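Local coordinates for isochorismatase family protein (Enterococcus faecalis, PDB 2A67) that is of unknown function but belongs to the isochorismatase family and is probably a hydrolase, at residues L8-Q13 / I79-A84; K14-P19 / A107-E112; P46-Q51 / T90-L95; R120-H123 / T128-M131. All coordinates share one frame; numbering follows the deposited sequence. Where two conformers were deposited one is given.

The chain begins with strand 5-10, at the middle of the parallel sheet. Residues 8-13 open contact 1, and residues 14-19, just after them, open contact 2. Strand 47-52 then opens contact 3. Contact 1 closes first, at residues 79-84, so it crosses both of the others. Contact 3 closes next, at residues 90-95. Contact 2 closes last of the three, at residues 107-112, and contact 3 therefore falls wholly within its span. Contact 4 follows in series, as a short return from helix 111-125 to strand 128-137. Contact 1 ties two strand ends, contact 2 ties the loop after strand 5-10 to the turn before helix 111-125, and contacts 3 and 4 pack helices on the sheet.

Contact 1 (L8-Q13 / I79-A84); sequences LLIDFQ and IRKTHA
A buried salt bridge joins Asp11 to Lys81 at the C-terminal ends of strands 5-10 and 77-81. The two strands are not neighbours, because strand 47-52 runs between them. The side chains bridge that gap from opposite directions. Lys81 NZ lies 3.0 Å from Asp11 OD2 and donates to its syn lone pair, on the side of the other oxygen. The carboxylate also meets the carbon that carries NZ, with Asp11 OD1 3.1 Å from Lys81 CE. The lysine runs extended as far as CE and bends only at its last torsion (chi4 71°), which turns NZ toward OD2 and the backbone beyond. There it also donates to His83 O at 2.6 Å, coming from above the carbonyl plane. A weak bond to Ala84 O, at 3.5 Å, adds to this grip. Cys114 of helix 111-125 touches both Asp11 and Lys81. This grouping of Asp11, Lys81 and Cys114 is consistent with the Asp-Lys-Cys catalytic triad of isochorismatase-family hydrolases, placed as usual at the C-terminal edge of a parallel alpha/beta sheet. One residue before the aspartate, Ile10 crosses the lysine at about a right angle, and its CG2 comes to 4.2 Å from Lys81 CE. Val50 of strand 47-52 packs against the lysine chain, and Thr90 touches it as well.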
loop_
_atom_site.group_PDB
_atom_site.type_symbol
_atom_site.label_atom_id
_atom_site.label_comp_id
_atom_site.label_asym_id
_atom_site.label_seq_id
_atom_site.Cartn_x
_atom_site.Cartn_y
_atom_site.Cartn_z
ATOM N N LEU D 8 -4.904 -14.325 -8.240
ATOM C CA LEU D 8 -4.991 -13.014 -8.804
ATOM C C LEU D 8 -3.620 -12.638 -9.390
ATOM O O LEU D 8 -2.648 -12.444 -8.633
ATOM C CB LEU D 8 -5.467 -12.012 -7.740
ATOM C CG LEU D 8 -5.682 -10.542 -8.220
ATOM C CD1 LEU D 8 -6.854 -10.528 -9.230
ATOM C CD2 LEU D 8 -5.981 -9.667 -6.996
ATOM N N LEU D 9 -3.547 -12.532 -10.729
ATOM C CA LEU D 9 -2.266 -12.448 -11.437
ATOM C C LEU D 9 -2.157 -11.082 -12.110
ATOM O O LEU D 9 -2.860 -10.829 -13.076
ATOM C CB LEU D 9 -2.139 -13.581 -12.475
ATOM C CG LEU D 9 -2.240 -15.036 -11.912
ATOM C CD1 LEU D 9 -2.155 -16.009 -13.029
ATOM C CD2 LEU D 9 -1.153 -15.282 -10.878
ATOM N N ILE D 10 -1.280 -10.230 -11.581
ATOM C CA ILE D 10 -1.335 -8.805 -11.854
ATOM C C ILE D 10 -0.311 -8.364 -12.920
ATOM O O ILE D 10 0.919 -8.504 -12.776
ATOM C CB ILE D 10 -1.192 -7.958 -10.553
ATOM C CG1 ILE D 10 -2.297 -8.301 -9.543
ATOM C CG2 ILE D 10 -1.152 -6.398 -10.912
ATOM C CD1 ILE D 10 -1.945 -7.853 -8.127
ATOM N N ASP D 11 -0.855 -7.827 -14.000
ATOM C CA ASP D 11 -0.082 -7.093 -15.034
ATOM C C ASP D 11 1.075 -7.870 -15.616
ATOM O O ASP D 11 2.147 -7.301 -15.853
ATOM C CB ASP D 11 0.463 -5.748 -14.491
ATOM C CG ASP D 11 -0.629 -4.727 -14.149
ATOM O OD1 ASP D 11 -1.826 -4.960 -14.367
ATOM O OD2 ASP D 11 -0.285 -3.643 -13.642
ATOM N N PHE D 12 0.880 -9.151 -15.866
ATOM C CA PHE D 12 1.850 -9.971 -16.565
ATOM C C PHE D 12 1.725 -9.783 -18.077
ATOM O O PHE D 12 1.359 -10.723 -18.812
ATOM C CB PHE D 12 1.633 -11.448 -16.242
ATOM C CG PHE D 12 2.181 -11.870 -14.927
ATOM C CD1 PHE D 12 3.538 -11.657 -14.614
ATOM C CD2 PHE D 12 1.368 -12.525 -14.006
ATOM C CE1 PHE D 12 4.059 -12.119 -13.375
ATOM C CE2 PHE D 12 1.884 -12.982 -12.759
ATOM C CZ PHE D 12 3.212 -12.782 -12.459
ATOM N N GLN D 13 2.087 -8.585 -18.534
ATOM C CA GLN D 13 1.918 -8.160 -19.934
ATOM C C GLN D 13 3.274 -7.856 -20.630
ATOM O O GLN D 13 4.206 -7.328 -20.000
ATOM C CB GLN D 13 1.020 -6.924 -19.964
ATOM C CG GLN D 13 -0.364 -7.106 -19.221
ATOM C CD GLN D 13 -0.995 -5.784 -18.926
ATOM O OE1 GLN D 13 -0.902 -5.283 -17.823
ATOM N NE2 GLN D 13 -1.634 -5.191 -19.928
ATOM N N ILE D 79 -9.605 -8.682 -15.744
ATOM C CA ILE D 79 -9.984 -7.378 -15.235
ATOM C C ILE D 79 -9.153 -6.313 -15.945
ATOM O O ILE D 79 -7.943 -6.455 -15.992
ATOM C CB ILE D 79 -9.700 -7.307 -13.723
ATOM C CG1 ILE D 79 -10.551 -8.379 -12.993
ATOM C CG2 ILE D 79 -10.005 -5.914 -13.134
ATOM C CD1 ILE D 79 -11.996 -7.981 -12.888
ATOM N N ARG D 80 -9.795 -5.254 -16.424
ATOM C CA ARG D 80 -9.100 -4.086 -16.995
ATOM C C ARG D 80 -8.867 -3.079 -15.874
ATOM O O ARG D 80 -9.824 -2.725 -15.186
ATOM C CB ARG D 80 -10.009 -3.353 -18.031
ATOM C CG ARG D 80 -10.417 -4.219 -19.214
ATOM C CD ARG D 80 -11.379 -3.533 -20.133
ATOM N NE ARG D 80 -10.886 -2.268 -20.677
ATOM C CZ ARG D 80 -11.592 -1.546 -21.518
ATOM N NH1 ARG D 80 -12.790 -1.991 -21.855
ATOM N NH2 ARG D 80 -11.125 -0.375 -22.013
ATOM N N LYS D 81 -7.645 -2.582 -15.733
ATOM C CA LYS D 81 -7.382 -1.475 -14.792
ATOM C C LYS D 81 -6.568 -0.365 -15.464
ATOM O O LYS D 81 -5.845 -0.600 -16.419
ATOM C CB LYS D 81 -6.678 -1.964 -13.528
ATOM C CG LYS D 81 -5.192 -2.244 -13.670
ATOM C CD LYS D 81 -4.627 -2.698 -12.305
ATOM C CE LYS D 81 -3.190 -3.061 -12.353
ATOM N NZ LYS D 81 -2.350 -1.814 -12.525
ATOM N N THR D 82 -6.706 0.833 -14.912
ATOM C CA THR D 82 -5.967 1.993 -15.339
ATOM C C THR D 82 -4.987 2.569 -14.259
ATOM O O THR D 82 -4.079 3.349 -14.617
ATOM C CB THR D 82 -6.959 3.046 -15.836
ATOM O OG1 THR D 82 -7.813 3.437 -14.761
ATOM C CG2 THR D 82 -7.847 2.457 -16.933
ATOM N N HIS D 83 -5.145 2.163 -12.974
ATOM C CA HIS D 83 -4.229 2.526 -11.847
ATOM C C HIS D 83 -3.371 1.346 -11.284
ATOM O O HIS D 83 -3.681 0.170 -11.557
ATOM C CB HIS D 83 -5.025 3.155 -10.689
ATOM C CG HIS D 83 -4.172 3.579 -9.528
ATOM N ND1 HIS D 83 -3.578 4.837 -9.453
ATOM C CD2 HIS D 83 -3.793 2.917 -8.411
ATOM C CE1 HIS D 83 -2.860 4.911 -8.341
ATOM N NE2 HIS D 83 -2.973 3.756 -7.698
ATOM N N ALA D 84 -2.302 1.613 -10.502
ATOM C CA ALA D 84 -1.543 0.494 -9.794
ATOM C C ALA D 84 -2.497 -0.444 -9.027
ATOM O O ALA D 84 -2.347 -1.722 -9.065
ATOM C CB ALA D 84 -0.453 1.051 -8.789
#

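Contact 2 (K14-P19 / A107-E112); sequences KGIESP and AGVQTE
Ile16 points its side chain at Val109 and Gln110, and its CG2 methyl meets both. From that methyl the two partners lie in directions roughly at right angles to each other. Val109 comes in with one branch: its CG2 is 4.2 Å from Ile16 CG2. The valine rotamer (chi1 -56°) sets this branch between the backbone N and the carbonyl carbon, with CG1 turned farther from the isoleucine. Gln110 starts out along a different line, but the end of its side chain swings back. The amide presents its nitrogen, not its oxygen, to the methyl, and Gln110 NE2 stands 4.2 Å from Ile16 CG2. The contact joins the loop after strand 5-10 to the turn between strand 103-109 and helix 111-125. The peptide bond between Val109 and Gln110 is cis. A cis peptide at this turn is in keeping with isochorismatase-family hydrolases, where it lies beside the active site. Gln110 also holds the N-cap position of helix 111-125. Its OE1 makes a weak hydrogen bond to Thr138 OG1, while Val109 also packs on Ser137 of strand 128-137.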
loop_
_atom_site.group_PDB
_atom_site.type_symbol
_atom_site.label_atom_id
_atom_site.label_comp_id
_atom_site.label_asym_id
_atom_site.label_seq_id
_atom_site.Cartn_x
_atom_site.Cartn_y
_atom_site.Cartn_z
ATOM N N LYS D 14 3.350 -8.195 -21.924
ATOM C CA LYS D 14 4.592 -8.116 -22.709
ATOM C C LYS D 14 5.307 -6.769 -22.565
ATOM O O LYS D 14 6.514 -6.729 -22.314
ATOM C CB LYS D 14 4.309 -8.409 -24.177
ATOM C CG LYS D 14 3.544 -9.703 -24.407
ATOM C CD LYS D 14 3.385 -9.928 -25.907
ATOM C CE LYS D 14 2.074 -10.585 -26.267
ATOM N NZ LYS D 14 1.647 -10.022 -27.626
ATOM N N GLY D 15 4.546 -5.684 -22.637
ATOM C CA GLY D 15 5.132 -4.343 -22.655
ATOM C C GLY D 15 5.554 -3.716 -21.338
ATOM O O GLY D 15 5.759 -2.509 -21.283
ATOM N N ILE D 16 5.720 -4.506 -20.273
ATOM C CA ILE D 16 6.203 -3.924 -18.997
ATOM C C ILE D 16 7.724 -3.593 -18.733
ATOM O O ILE D 16 7.982 -2.547 -18.138
ATOM C CB ILE D 16 5.570 -4.609 -17.724
ATOM C CG1 ILE D 16 4.176 -4.051 -17.436
ATOM C CG2 ILE D 16 6.339 -4.255 -16.448
ATOM C CD1 ILE D 16 3.075 -4.983 -17.613
ATOM N N GLU D 17 8.762 -4.332 -19.126
ATOM C CA GLU D 17 9.193 -4.908 -20.406
ATOM C C GLU D 17 9.440 -4.115 -21.711
ATOM O O GLU D 17 8.636 -4.110 -22.638
ATOM C CB GLU D 17 9.016 -6.401 -20.526
ATOM C CG GLU D 17 9.911 -6.998 -19.483
ATOM C CD GLU D 17 10.460 -8.348 -19.820
ATOM O OE1 GLU D 17 9.965 -8.986 -20.790
ATOM O OE2 GLU D 17 11.396 -8.762 -19.083
ATOM N N SER D 18 10.606 -3.467 -21.725
ATOM C CA SER D 18 11.225 -2.874 -22.907
ATOM C C SER D 18 12.590 -3.565 -23.160
ATOM O O SER D 18 13.104 -4.277 -22.276
ATOM C CB SER D 18 11.431 -1.368 -22.668
ATOM O OG SER D 18 12.667 -1.115 -22.003
ATOM N N PRO D 19 13.185 -3.379 -24.363
ATOM C CA PRO D 19 14.573 -3.821 -24.596
ATOM C C PRO D 19 15.602 -3.430 -23.512
ATOM O O PRO D 19 16.412 -4.277 -23.109
ATOM C CB PRO D 19 14.933 -3.171 -25.944
ATOM C CG PRO D 19 13.784 -2.194 -26.248
ATOM C CD PRO D 19 12.600 -2.810 -25.591
ATOM N N ALA D 107 0.032 -12.611 -7.275
ATOM C CA ALA D 107 1.337 -12.611 -7.940
ATOM C C ALA D 107 1.290 -11.479 -8.987
ATOM O O ALA D 107 0.194 -11.022 -9.356
ATOM C CB ALA D 107 1.589 -13.988 -8.622
ATOM N N GLY D 108 2.456 -10.975 -9.371
ATOM C CA GLY D 108 2.526 -10.119 -10.586
ATOM C C GLY D 108 3.673 -9.169 -10.532
ATOM O O GLY D 108 4.632 -9.384 -9.801
ATOM N N VAL D 109 3.536 -8.084 -11.303
ATOM C CA VAL D 109 4.540 -7.036 -11.470
ATOM C C VAL D 109 3.768 -5.710 -11.545
ATOM O O VAL D 109 2.573 -5.725 -11.866
ATOM C CB VAL D 109 5.363 -7.242 -12.810
ATOM C CG1 VAL D 109 6.026 -8.663 -12.846
ATOM C CG2 VAL D 109 4.425 -7.104 -14.015
ATOM N N GLN D 110 4.393 -4.590 -11.184
ATOM C CA GLN D 110 5.707 -4.587 -10.534
ATOM C C GLN D 110 5.504 -4.666 -9.023
ATOM O O GLN D 110 4.569 -4.082 -8.508
ATOM C CB GLN D 110 6.493 -3.289 -10.862
ATOM C CG GLN D 110 7.098 -3.319 -12.272
ATOM C CD GLN D 110 7.664 -1.975 -12.653
ATOM O OE1 GLN D 110 8.711 -1.547 -12.164
ATOM N NE2 GLN D 110 6.941 -1.282 -13.490
ATOM N N THR D 111 6.446 -5.312 -8.340
ATOM C CA THR D 111 6.451 -5.499 -6.857
ATOM C C THR D 111 5.983 -4.292 -6.062
ATOM O O THR D 111 5.057 -4.381 -5.246
ATOM C CB THR D 111 7.900 -5.794 -6.389
ATOM O OG1 THR D 111 8.387 -6.934 -7.107
ATOM C CG2 THR D 111 8.021 -5.993 -4.840
ATOM N N GLU D 112 6.683 -3.172 -6.249
ATOM C CA GLU D 112 6.471 -2.029 -5.381
ATOM C C GLU D 112 5.310 -1.125 -5.815
ATOM O O GLU D 112 4.896 -0.263 -5.063
ATOM C CB GLU D 112 7.756 -1.208 -5.245
ATOM C CG GLU D 112 8.079 -0.312 -6.481
ATOM C CD GLU D 112 8.915 -1.018 -7.561
ATOM O OE1 GLU D 112 8.647 -2.190 -7.894
ATOM O OE2 GLU D 112 9.852 -0.381 -8.099
#

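Contact 3 (P46-Q51 / T90-L95); sequences PIIFVQ and TNLNDL
Ile48 and Leu95 reach each other through complementary rotamers. In Ile48, CG1 stands beside the backbone N (chi1 -54°), and CG2 takes the place opposite that N. In Leu95, CG is itself opposite the backbone N (chi1 170°), which carries the leucine fork out from the helix toward the sheet. The two side chains meet tip to tip. Leu95 uses a single methyl: its CD2 is 4.0 Å from Ile48 CD1 and equally 4.0 Å from Ile48 CG2. Leu92, almost one turn earlier, adds a second approach, with its CD1 4.3 Å from Ile48 CG2. The isoleucine thus faces two leucines along one side of helix 92-98. This helix covers one face of the parallel sheet, and it lies on the connection from strand 77-81 to strand 103-109. Helix 26-42 packs on the other face, where it meets Ile47 and Phe49. The start of helix 92-98 is shaped by an ST turn: Thr90 OG1 accepts from Leu92 N at 3.1 Å, with a nearly straight N-H...O angle of 163°. Ile79 and Leu8, on the flanking strands, also touch Ile48. No hydrogen bond crosses the contact. Helix and strand are held here by burial of methyl groups and by van der Waals contact, without a directional bond to fix their register.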
loop_
_atom_site.group_PDB
_atom_site.type_symbol
_atom_site.label_atom_id
_atom_site.label_comp_id
_atom_site.label_asym_id
_atom_site.label_seq_id
_atom_site.Cartn_x
_atom_site.Cartn_y
_atom_site.Cartn_z
ATOM N N PRO D 46 -11.130 -20.246 -9.367
ATOM C CA PRO D 46 -11.036 -19.093 -10.299
ATOM C C PRO D 46 -9.612 -18.511 -10.447
ATOM O O PRO D 46 -8.899 -18.350 -9.460
ATOM C CB PRO D 46 -11.977 -18.059 -9.683
ATOM C CG PRO D 46 -12.704 -18.689 -8.559
ATOM C CD PRO D 46 -11.981 -19.964 -8.177
ATOM N N ILE D 47 -9.226 -18.172 -11.679
ATOM C CA ILE D 47 -7.948 -17.570 -11.974
ATOM C C ILE D 47 -8.303 -16.233 -12.679
ATOM O O ILE D 47 -9.105 -16.218 -13.620
ATOM C CB ILE D 47 -7.065 -18.397 -12.939
ATOM C CG1 ILE D 47 -6.802 -19.829 -12.358
ATOM C CG2 ILE D 47 -5.789 -17.516 -13.344
ATOM C CD1 ILE D 47 -6.289 -20.829 -13.375
ATOM N N ILE D 48 -7.771 -15.144 -12.152
ATOM C CA ILE D 48 -8.140 -13.773 -12.591
ATOM C C ILE D 48 -6.876 -13.054 -13.007
ATOM O O ILE D 48 -5.975 -12.827 -12.183
ATOM C CB ILE D 48 -8.816 -12.986 -11.485
ATOM C CG1 ILE D 48 -10.021 -13.751 -10.923
ATOM C CG2 ILE D 48 -9.275 -11.550 -11.992
ATOM C CD1 ILE D 48 -10.468 -13.322 -9.503
ATOM N N PHE D 49 -6.792 -12.681 -14.292
ATOM C CA PHE D 49 -5.673 -11.908 -14.781
ATOM C C PHE D 49 -6.056 -10.430 -14.769
ATOM O O PHE D 49 -7.138 -10.053 -15.254
ATOM C CB PHE D 49 -5.343 -12.290 -16.223
ATOM C CG PHE D 49 -4.721 -13.636 -16.372
ATOM C CD1 PHE D 49 -5.515 -14.755 -16.648
ATOM C CD2 PHE D 49 -3.353 -13.799 -16.244
ATOM C CE1 PHE D 49 -4.955 -15.978 -16.803
ATOM C CE2 PHE D 49 -2.784 -15.064 -16.403
ATOM C CZ PHE D 49 -3.592 -16.137 -16.679
ATOM N N VAL D 50 -5.182 -9.596 -14.225
ATOM C CA VAL D 50 -5.382 -8.126 -14.280
ATOM C C VAL D 50 -4.433 -7.559 -15.348
ATOM O O VAL D 50 -3.254 -7.898 -15.393
ATOM C CB VAL D 50 -5.180 -7.455 -12.887
ATOM C CG1 VAL D 50 -5.359 -5.932 -13.003
ATOM C CG2 VAL D 50 -6.226 -8.073 -11.850
ATOM N N GLN D 51 -4.986 -6.764 -16.252
ATOM C CA GLN D 51 -4.200 -6.110 -17.289
ATOM C C GLN D 51 -4.399 -4.605 -17.207
ATOM O O GLN D 51 -5.533 -4.097 -17.147
ATOM C CB GLN D 51 -4.610 -6.625 -18.665
ATOM C CG GLN D 51 -4.215 -8.085 -18.894
ATOM C CD GLN D 51 -4.802 -8.648 -20.148
ATOM O OE1 GLN D 51 -5.889 -9.216 -20.129
ATOM N NE2 GLN D 51 -4.106 -8.468 -21.274
ATOM N N THR D 90 -12.365 -0.405 -10.991
ATOM C CA THR D 90 -12.532 -1.641 -11.767
ATOM C C THR D 90 -13.742 -2.467 -11.296
ATOM O O THR D 90 -14.438 -2.107 -10.328
ATOM C CB THR D 90 -11.308 -2.556 -11.618
ATOM O OG1 THR D 90 -11.302 -3.092 -10.277
ATOM C CG2 THR D 90 -10.052 -1.795 -11.859
ATOM N N ASN D 91 -13.954 -3.569 -12.018
ATOM C CA ASN D 91 -14.961 -4.554 -11.702
ATOM C C ASN D 91 -14.401 -5.683 -10.797
ATOM O O ASN D 91 -15.032 -6.716 -10.659
ATOM C CB ASN D 91 -15.526 -5.149 -13.004
ATOM C CG ASN D 91 -16.309 -4.132 -13.837
ATOM O OD1 ASN D 91 -16.799 -3.126 -13.323
ATOM N ND2 ASN D 91 -16.439 -4.401 -15.130
ATOM N N LEU D 92 -13.220 -5.486 -10.201
ATOM C CA LEU D 92 -12.595 -6.548 -9.347
ATOM C C LEU D 92 -13.431 -6.959 -8.133
ATOM O O LEU D 92 -13.702 -8.156 -7.931
ATOM C CB LEU D 92 -11.152 -6.237 -8.958
ATOM C CG LEU D 92 -10.414 -7.419 -8.231
ATOM C CD1 LEU D 92 -10.657 -8.758 -8.960
ATOM C CD2 LEU D 92 -8.917 -7.091 -8.067
ATOM N N ASN D 93 -13.863 -5.988 -7.328
ATOM C CA ASN D 93 -14.601 -6.300 -6.122
ATOM C C ASN D 93 -15.922 -7.009 -6.481
ATOM O O ASN D 93 -16.299 -8.046 -5.859
ATOM C CB ASN D 93 -14.798 -5.027 -5.332
ATOM C CG ASN D 93 -15.055 -5.279 -3.902
ATOM O OD1 ASN D 93 -16.146 -4.960 -3.402
ATOM N ND2 ASN D 93 -14.083 -5.882 -3.209
ATOM N N ASP D 94 -16.581 -6.525 -7.544
ATOM C CA ASP D 94 -17.835 -7.160 -8.009
ATOM C C ASP D 94 -17.688 -8.602 -8.455
ATOM O O ASP D 94 -18.551 -9.406 -8.196
ATOM C CB ASP D 94 -18.503 -6.373 -9.145
ATOM C CG ASP D 94 -19.226 -5.130 -8.649
ATOM O OD1 ASP D 94 -19.285 -4.926 -7.417
ATOM O OD2 ASP D 94 -19.715 -4.353 -9.497
ATOM N N LEU D 95 -16.637 -8.881 -9.195
ATOM C CA LEU D 95 -16.358 -10.207 -9.675
ATOM C C LEU D 95 -16.100 -11.144 -8.453
ATOM O O LEU D 95 -16.727 -12.210 -8.332
ATOM C CB LEU D 95 -15.130 -10.152 -10.608
ATOM C CG LEU D 95 -14.616 -11.571 -10.957
ATOM C CD1 LEU D 95 -15.671 -12.313 -11.785
ATOM C CD2 LEU D 95 -13.295 -11.557 -11.645
#

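Contact 4 (R120-H123 / T128-M131); sequences RMAH and TCLM
Ala122 and His123 meet Cys129 where helix 111-125 turns back into strand 128-137. This is the second half of the beta-alpha-beta unit formed by strand 103-109, helix 111-125 and strand 128-137, in the parallel sheet of the fold. The first residue of the helical segment, Arg120, starts away from the strand, and its guanidinium group reaches the subunit interface. It forms salt bridges with Asp116 of its own chain and with Asp116 of the second subunit, and bonds to Glu112 O and Thr117 OG1 of that subunit. Next comes selenomethionine Met121, which packs on Arg120 of the second subunit. Ala122 is the residue whose methyl points toward the strand. That methyl meets the sulfur directly: Ala122 CB lies 3.7 Å from Cys129 SG. Cys129 supplies that sulfur by holding SG beside its own backbone N (chi1 -61°), so that it projects toward the helix. Leu104 and Ile106 of strand 103-109 pack on Ala122 and Cys129 respectively. His123 follows, 6.4 Å from Thr128 between CA atoms. Its CG lies opposite the backbone N (chi1 169°), and the ring leaves the sulfur behind. It meets Phe161 edge-to-face and stacks on His83 of the second subunit. What His123 offers the strand is mainly its root: CB is 4.7 Å from Cys129 SG, and the backbone is closer still, with His123 N 4.0 Å from the same Cys129 SG.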
loop_
_atom_site.group_PDB
_atom_site.type_symbol
_atom_site.label_atom_id
_atom_site.label_comp_id
_atom_site.label_asym_id
_atom_site.label_seq_id
_atom_site.Cartn_x
_atom_site.Cartn_y
_atom_site.Cartn_z
ATOM N N ARG D 120 -2.197 -4.352 -0.150
ATOM C CA ARG D 120 -2.652 -3.428 0.920
ATOM C C ARG D 120 -4.121 -3.124 0.788
ATOM O O ARG D 120 -4.843 -3.156 1.787
ATOM C CB ARG D 120 -1.829 -2.130 0.946
ATOM C CG ARG D 120 -0.331 -2.444 1.112
ATOM C CD ARG D 120 0.428 -1.315 1.744
ATOM N NE ARG D 120 1.853 -1.395 1.343
ATOM C CZ ARG D 120 2.884 -1.065 2.122
ATOM N NH1 ARG D 120 2.702 -0.627 3.382
ATOM N NH2 ARG D 120 4.124 -1.165 1.634
HETATM N N MSE D 121 -4.579 -2.907 -0.443
HETATM C CA MSE D 121 -6.020 -2.717 -0.675
HETATM C C MSE D 121 -6.885 -3.969 -0.343
HETATM O O MSE D 121 -7.912 -3.852 0.302
HETATM C CB MSE D 121 -6.248 -2.245 -2.130
HETATM C CG MSE D 121 -7.656 -1.826 -2.411
HETATM SE SE MSE D 121 -8.183 -0.063 -1.592
HETATM C CE MSE D 121 -6.764 0.563 -1.351
ATOM N N ALA D 122 -6.507 -5.114 -0.884
ATOM C CA ALA D 122 -7.260 -6.319 -0.718
ATOM C C ALA D 122 -7.310 -6.608 0.793
ATOM O O ALA D 122 -8.361 -6.928 1.280
ATOM C CB ALA D 122 -6.562 -7.453 -1.435
ATOM N N HIS D 123 -6.194 -6.489 1.506
ATOM C CA HIS D 123 -6.207 -6.768 2.967
ATOM C C HIS D 123 -7.195 -5.776 3.631
ATOM O O HIS D 123 -8.041 -6.096 4.518
ATOM C CB HIS D 123 -4.807 -6.544 3.558
ATOM C CG HIS D 123 -4.822 -6.544 5.062
ATOM N ND1 HIS D 123 -5.130 -5.423 5.821
ATOM C CD2 HIS D 123 -4.699 -7.573 5.935
ATOM C CE1 HIS D 123 -5.123 -5.760 7.107
ATOM N NE2 HIS D 123 -4.881 -7.060 7.198
ATOM N N THR D 128 -8.667 -12.265 2.674
ATOM C CA THR D 128 -7.537 -13.043 3.173
ATOM C C THR D 128 -6.492 -13.201 2.069
ATOM O O THR D 128 -6.798 -13.734 1.011
ATOM C CB THR D 128 -8.043 -14.434 3.776
ATOM O OG1 THR D 128 -8.965 -14.136 4.833
ATOM C CG2 THR D 128 -6.860 -15.281 4.267
ATOM N N CYS D 129 -5.271 -12.703 2.283
ATOM C CA CYS D 129 -4.300 -12.701 1.179
ATOM C C CYS D 129 -3.216 -13.728 1.426
ATOM O O CYS D 129 -2.811 -13.939 2.593
ATOM C CB CYS D 129 -3.693 -11.308 0.990
ATOM S SG CYS D 129 -5.018 -10.142 0.568
ATOM N N LEU D 130 -2.794 -14.359 0.321
ATOM C CA LEU D 130 -1.757 -15.407 0.282
ATOM C C LEU D 130 -0.781 -15.087 -0.844
ATOM O O LEU D 130 -1.139 -14.412 -1.768
ATOM C CB LEU D 130 -2.387 -16.764 -0.039
ATOM C CG LEU D 130 -3.525 -17.209 0.914
ATOM C CD1 LEU D 130 -4.158 -18.446 0.317
ATOM C CD2 LEU D 130 -3.067 -17.419 2.356
HETATM N N MSE D 131 0.434 -15.599 -0.766
HETATM C CA MSE D 131 1.383 -15.461 -1.843
HETATM C C MSE D 131 2.340 -16.657 -1.933
HETATM O O MSE D 131 2.865 -17.112 -0.928
HETATM C CB MSE D 131 2.219 -14.217 -1.615
HETATM C CG MSE D 131 3.188 -13.955 -2.742
HETATM SE SE MSE D 131 3.919 -12.113 -2.639
HETATM C CE MSE D 131 2.652 -11.176 -3.808
#